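Local structure of Protease/Reverse transcriptase/ribonuclease H (Eastern chimpanzee simian foamy virus, 7KSF) at residues Val100-Tyr105 against Trp134-Asn139; Thr246-Asn251 against Val339-Lys344. The protein combines an aspartic protease, which probably cleaves viral polyproteins, with a reverse transcriptase that copies viral RNA into DNA and a ribonuclease H that degrades the hybrid's RNA. The protein carries 1 engineered substitution. All blocks are in the same frame, centred on the assembly; numbering follows the deposited sequence.

Interaction 1. Residues Val100-Tyr105 against Trp134-Asn139; sequences VPLQEY and WQHWEN
Val100 and His136 are tied by a single backbone hydrogen bond, Val100 N to His136 O at 2.8 Å. It is nearly straight, 170° at the hydrogen, and the donor stands 18° from the carbonyl plane. With the backbone bond between Ile98 and Glu138 further along, it brings two irregular chains together in opposite directions, without a strand in 134-139.

Van der Waals packing gathers round the same point. Both methyls of Val100 lie by the bonded carbonyl, CG2 reaching back to the carbonyl of the preceding residue, Gln135. Val100 CG1 goes the other way and meets Glu138 CG at 3.7 Å. Two residues on, Leu102 spreads its two methyls over two residues. Its CG lies opposite the backbone N (chi1 -175°), which carries the branch toward the 134-139 chain; there Leu102 CD2 meets the ND1-CE1 side of the His136 ring obliquely, 3.5 Å from His136 ND1. An apolar touch joins Leu102 CD1 to Trp134 CB at 4.2 Å, the two side chains crossing at about a right angle.

The polar ends find partners beyond the pair: His136 NE2 bonds to Asp131 O, Trp134 NE1 to Phe127 O, and Glu138 OE1 forms a salt bridge with Arg207.

Pro101, the centre of an inverse gamma turn, is also the N-cap of helix 102-112, so the chain turns directly from the Val100 pairing into the helix. The 134-139 loop follows helix 117-129, so the contact joins the two ends of this helical hairpin, near the surface; on its other side the loop meets strand 340-341.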
# COMPACT_ATOMS: atom_id res chain seq x y z
N VAL A 100 3.74 20.30 -1.39
CA VAL A 100 2.82 19.19 -1.16
C VAL A 100 1.70 19.67 -0.23
O VAL A 100 1.90 20.61 0.55
CB VAL A 100 3.55 17.97 -0.57
CG1 VAL A 100 4.85 17.71 -1.33
CG2 VAL A 100 3.82 18.15 0.92
N PRO A 101 0.51 19.08 -0.30
CA PRO A 101 -0.55 19.45 0.65
C PRO A 101 -0.28 18.88 2.03
O PRO A 101 -0.90 17.90 2.45
CB PRO A 101 -1.81 18.84 0.02
CG PRO A 101 -1.31 17.70 -0.79
CD PRO A 101 0.03 18.12 -1.32
N LEU A 102 0.64 19.50 2.76
CA LEU A 102 1.07 18.94 4.04
C LEU A 102 -0.02 19.03 5.10
O LEU A 102 -0.05 18.20 6.01
CB LEU A 102 2.35 19.64 4.51
CG LEU A 102 3.00 19.09 5.78
CD1 LEU A 102 3.31 17.61 5.64
CD2 LEU A 102 4.26 19.87 6.10
N GLN A 103 -0.90 20.02 5.00
CA GLN A 103 -1.96 20.16 6.00
C GLN A 103 -3.06 19.13 5.81
O GLN A 103 -3.64 18.65 6.79
CB GLN A 103 -2.55 21.58 5.96
CG GLN A 103 -1.65 22.62 6.61
CD GLN A 103 -1.29 22.28 8.05
OE1 GLN A 103 -2.04 21.59 8.74
NE2 GLN A 103 -0.14 22.76 8.50
N GLU A 104 -3.37 18.77 4.56
CA GLU A 104 -4.31 17.69 4.35
C GLU A 104 -3.73 16.35 4.79
O GLU A 104 -4.47 15.47 5.23
CB GLU A 104 -4.73 17.63 2.88
CG GLU A 104 -5.39 18.91 2.38
CD GLU A 104 -5.70 18.84 0.90
OE1 GLU A 104 -5.46 17.78 0.29
OE2 GLU A 104 -6.18 19.86 0.34
N TYR A 105 -2.41 16.19 4.69
CA TYR A 105 -1.78 14.97 5.16
C TYR A 105 -1.87 14.85 6.68
O TYR A 105 -2.27 13.81 7.20
CB TYR A 105 -0.32 14.91 4.70
CG TYR A 105 -0.12 14.90 3.20
CD1 TYR A 105 -1.10 14.41 2.34
CD2 TYR A 105 1.05 15.38 2.63
CE1 TYR A 105 -0.92 14.41 0.98
CE2 TYR A 105 1.24 15.38 1.27
CZ TYR A 105 0.26 14.89 0.45
OH TYR A 105 0.44 14.89 -0.92
N TRP A 134 9.37 16.39 7.89
CA TRP A 134 8.38 16.03 6.89
C TRP A 134 8.76 16.57 5.52
O TRP A 134 9.52 17.55 5.40
CB TRP A 134 7.00 16.57 7.30
CG TRP A 134 6.79 16.58 8.78
CD1 TRP A 134 6.57 17.67 9.57
CD2 TRP A 134 6.79 15.45 9.66
NE1 TRP A 134 6.42 17.30 10.88
CE2 TRP A 134 6.56 15.94 10.97
CE3 TRP A 134 6.96 14.08 9.48
CZ2 TRP A 134 6.49 15.10 12.07
CZ3 TRP A 134 6.89 13.25 10.58
CH2 TRP A 134 6.66 13.76 11.86
N GLN A 135 8.24 15.93 4.48
CA GLN A 135 8.48 16.39 3.12
C GLN A 135 7.52 17.53 2.81
O GLN A 135 6.30 17.36 2.88
CB GLN A 135 8.31 15.26 2.12
CG GLN A 135 8.86 15.60 0.74
CD GLN A 135 8.20 14.81 -0.37
OE1 GLN A 135 7.37 13.94 -0.12
NE2 GLN A 135 8.56 15.13 -1.61
N HIS A 136 8.07 18.70 2.48
CA HIS A 136 7.28 19.86 2.12
C HIS A 136 7.15 20.05 0.61
O HIS A 136 6.07 20.39 0.13
CB HIS A 136 7.89 21.12 2.74
CG HIS A 136 7.97 21.08 4.23
ND1 HIS A 136 7.06 21.71 5.05
CD2 HIS A 136 8.86 20.47 5.06
CE1 HIS A 136 7.38 21.49 6.31
NE2 HIS A 136 8.47 20.75 6.34
N TRP A 137 8.23 19.85 -0.14
CA TRP A 137 8.21 20.01 -1.58
C TRP A 137 8.13 18.65 -2.26
O TRP A 137 8.66 17.66 -1.74
CB TRP A 137 9.45 20.76 -2.07
CG TRP A 137 9.65 22.08 -1.41
CD1 TRP A 137 10.40 22.34 -0.30
CD2 TRP A 137 9.08 23.33 -1.80
NE1 TRP A 137 10.34 23.67 0.02
CE2 TRP A 137 9.53 24.30 -0.89
CE3 TRP A 137 8.24 23.73 -2.85
CZ2 TRP A 137 9.17 25.65 -0.99
CZ3 TRP A 137 7.88 25.05 -2.94
CH2 TRP A 137 8.34 26.00 -2.02
N GLU A 138 7.48 18.61 -3.42
CA GLU A 138 7.54 17.41 -4.23
C GLU A 138 8.96 17.20 -4.74
O GLU A 138 9.67 18.16 -5.04
CB GLU A 138 6.56 17.50 -5.41
CG GLU A 138 5.09 17.50 -5.01
CD GLU A 138 4.17 17.27 -6.20
OE1 GLU A 138 4.68 17.02 -7.30
OE2 GLU A 138 2.94 17.35 -6.02
N ASN A 139 9.40 16.06 -4.81
CA ASN A 139 10.75 15.66 -5.24
C ASN A 139 11.83 16.19 -4.30
O ASN A 139 13.01 16.22 -4.67
CB ASN A 139 11.02 16.10 -6.68
CG ASN A 139 9.87 15.79 -7.61
OD1 ASN A 139 9.40 16.65 -8.34
ND2 ASN A 139 9.41 14.54 -7.57

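Interaction 2. Residues Thr246-Asn251 against Val339-Lys344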
# COMPACT_ATOMS: atom_id res chain seq x y z
N THR A 246 3.68 3.36 10.74
CA THR A 246 4.54 3.20 9.58
C THR A 246 4.84 4.58 8.99
O THR A 246 3.96 5.43 8.88
CB THR A 246 3.90 2.30 8.52
OG1 THR A 246 4.63 2.40 7.30
CG2 THR A 246 2.46 2.71 8.26
N LEU A 247 6.11 4.79 8.62
CA LEU A 247 6.58 6.06 8.08
C LEU A 247 7.24 5.81 6.74
O LEU A 247 8.24 5.09 6.66
CB LEU A 247 7.58 6.73 9.03
CG LEU A 247 7.02 7.21 10.36
CD1 LEU A 247 8.16 7.72 11.22
CD2 LEU A 247 5.99 8.29 10.12
N ASP A 248 6.69 6.40 5.69
CA ASP A 248 7.24 6.25 4.35
C ASP A 248 8.31 7.31 4.12
O ASP A 248 8.06 8.51 4.32
CB ASP A 248 6.13 6.38 3.30
CG ASP A 248 6.66 6.28 1.88
OD1 ASP A 248 7.71 5.64 1.68
OD2 ASP A 248 6.02 6.85 0.97
N LEU A 249 9.49 6.88 3.69
CA LEU A 249 10.56 7.80 3.38
C LEU A 249 10.43 8.31 1.95
O LEU A 249 9.73 7.73 1.12
CB LEU A 249 11.93 7.14 3.60
CG LEU A 249 12.18 6.63 5.02
CD1 LEU A 249 13.57 6.02 5.15
CD2 LEU A 249 11.99 7.75 6.04
N ALA A 250 11.11 9.42 1.67
CA ALA A 250 10.98 10.10 0.38
C ALA A 250 12.13 9.69 -0.54
O ALA A 250 13.04 10.46 -0.85
CB ALA A 250 10.94 11.61 0.58
N ASN A 251 12.06 8.43 -0.98
CA ASN A 251 13.11 7.82 -1.81
C ASN A 251 14.53 7.90 -1.24
O ASN A 251 15.43 8.53 -1.79
CB ASN A 251 13.08 8.38 -3.23
CG ASN A 251 12.02 7.72 -4.10
OD1 ASN A 251 11.05 7.16 -3.59
ND2 ASN A 251 12.21 7.79 -5.41
N VAL A 339 14.02 12.31 5.14
CA VAL A 339 12.80 13.07 4.90
C VAL A 339 11.63 12.10 4.89
O VAL A 339 11.67 11.09 4.18
CB VAL A 339 12.88 13.84 3.57
CG1 VAL A 339 11.54 14.46 3.25
CG2 VAL A 339 13.96 14.91 3.64
N VAL A 340 10.61 12.40 5.69
CA VAL A 340 9.43 11.55 5.85
C VAL A 340 8.29 12.13 5.02
O VAL A 340 8.05 13.34 5.04
CB VAL A 340 9.02 11.43 7.33
CG1 VAL A 340 7.82 10.52 7.48
CG2 VAL A 340 10.19 10.93 8.16
N SER A 341 7.59 11.26 4.30
CA SER A 341 6.42 11.64 3.52
C SER A 341 5.17 11.29 4.32
O SER A 341 4.88 10.11 4.56
CB SER A 341 6.41 10.94 2.16
OG SER A 341 5.18 11.14 1.49
N LEU A 342 4.42 12.31 4.73
CA LEU A 342 3.17 12.09 5.44
C LEU A 342 2.01 11.78 4.51
O LEU A 342 0.88 11.64 4.97
CB LEU A 342 2.83 13.31 6.31
CG LEU A 342 3.91 13.63 7.35
CD1 LEU A 342 3.58 14.91 8.09
CD2 LEU A 342 4.08 12.47 8.31
N LYS A 343 2.28 11.67 3.20
CA LYS A 343 1.23 11.30 2.26
C LYS A 343 0.76 9.87 2.48
O LYS A 343 -0.44 9.59 2.48
CB LYS A 343 1.73 11.49 0.83
CG LYS A 343 0.75 11.05 -0.24
CD LYS A 343 1.34 11.24 -1.63
CE LYS A 343 0.32 10.95 -2.72
NZ LYS A 343 -0.88 11.82 -2.59
N LYS A 344 1.71 8.95 2.69
CA LYS A 344 1.40 7.54 2.88
C LYS A 344 1.78 7.04 4.26
O LYS A 344 1.68 5.84 4.53
CB LYS A 344 2.08 6.70 1.80
CG LYS A 344 1.72 7.10 0.37
CD LYS A 344 0.23 6.91 0.10
CE LYS A 344 -0.12 7.24 -1.34
NZ LYS A 344 -1.56 6.97 -1.64
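Val340 is met on its two branches by leucines of the neighbouring strand. Val340 CG1, trans to the backbone N (chi1 -179°), meets Leu247 CD2 at 3.9 Å, the side chains slanting past one another. Val340 CG2 turns to Leu249 CD2 at 4.2 Å. Leu249 and Val340 form an antiparallel non-hydrogen-bonded pair whose side chains diverge, so that second touch comes from the end of the leucine.

Beside this apolar group the chains are joined through the backbone: Ser341 N donates to Asp248 O at 2.8 Å and 169°, almost in line with the carbonyl. Ala250 N donates to Val339 O in a more bent bond of 3.1 Å. Here Ala250 CB comes against Val339 CG1 at 4.0 Å.

Asp248 and Lys344 lie side by side and point the same way, yet only Asp248 OD2 and Lys344 CB approach, at 4.0 Å; the lysine's amino end leads away, and no salt bridge forms. The carboxylates of Asp248 and Asp310 lie close together, as expected where a polymerase holds a metal ion, though none is modelled here. Asp248 probably corresponds to the metal-binding aspartate of motif A, and Asp310 to the first aspartate of the Tyr-Val-Asp-Asp motif.

Strand 243-249 also pairs with strands 311-316 and 345-349. Helix 319-336 packs on the leucine-valine group through Phe330 and Leu333, and the chain turns a corner at residues 342-344 before strand 345-349.

The two contacts lie about 10 Å apart between centres and meet directly. Gln135 N probably hydrogen-bonds to Val340 O, Gln135 CB packs on Val339 CG1, and Leu342 touches both Trp134 and Tyr105. Strand 340-341 thus lies between strand 243-249 and the 134-139 loop. Interaction 1 is a surface contact of loop and helix start, with one backbone bond and polar side chains whose partners lie outside the two segments. Interaction 2 is partly buried: two backbone bonds join strands of the palm sheet, with aliphatic packing against helix 319-336. Together they join the helical hairpin of residues 102-129 to that sheet.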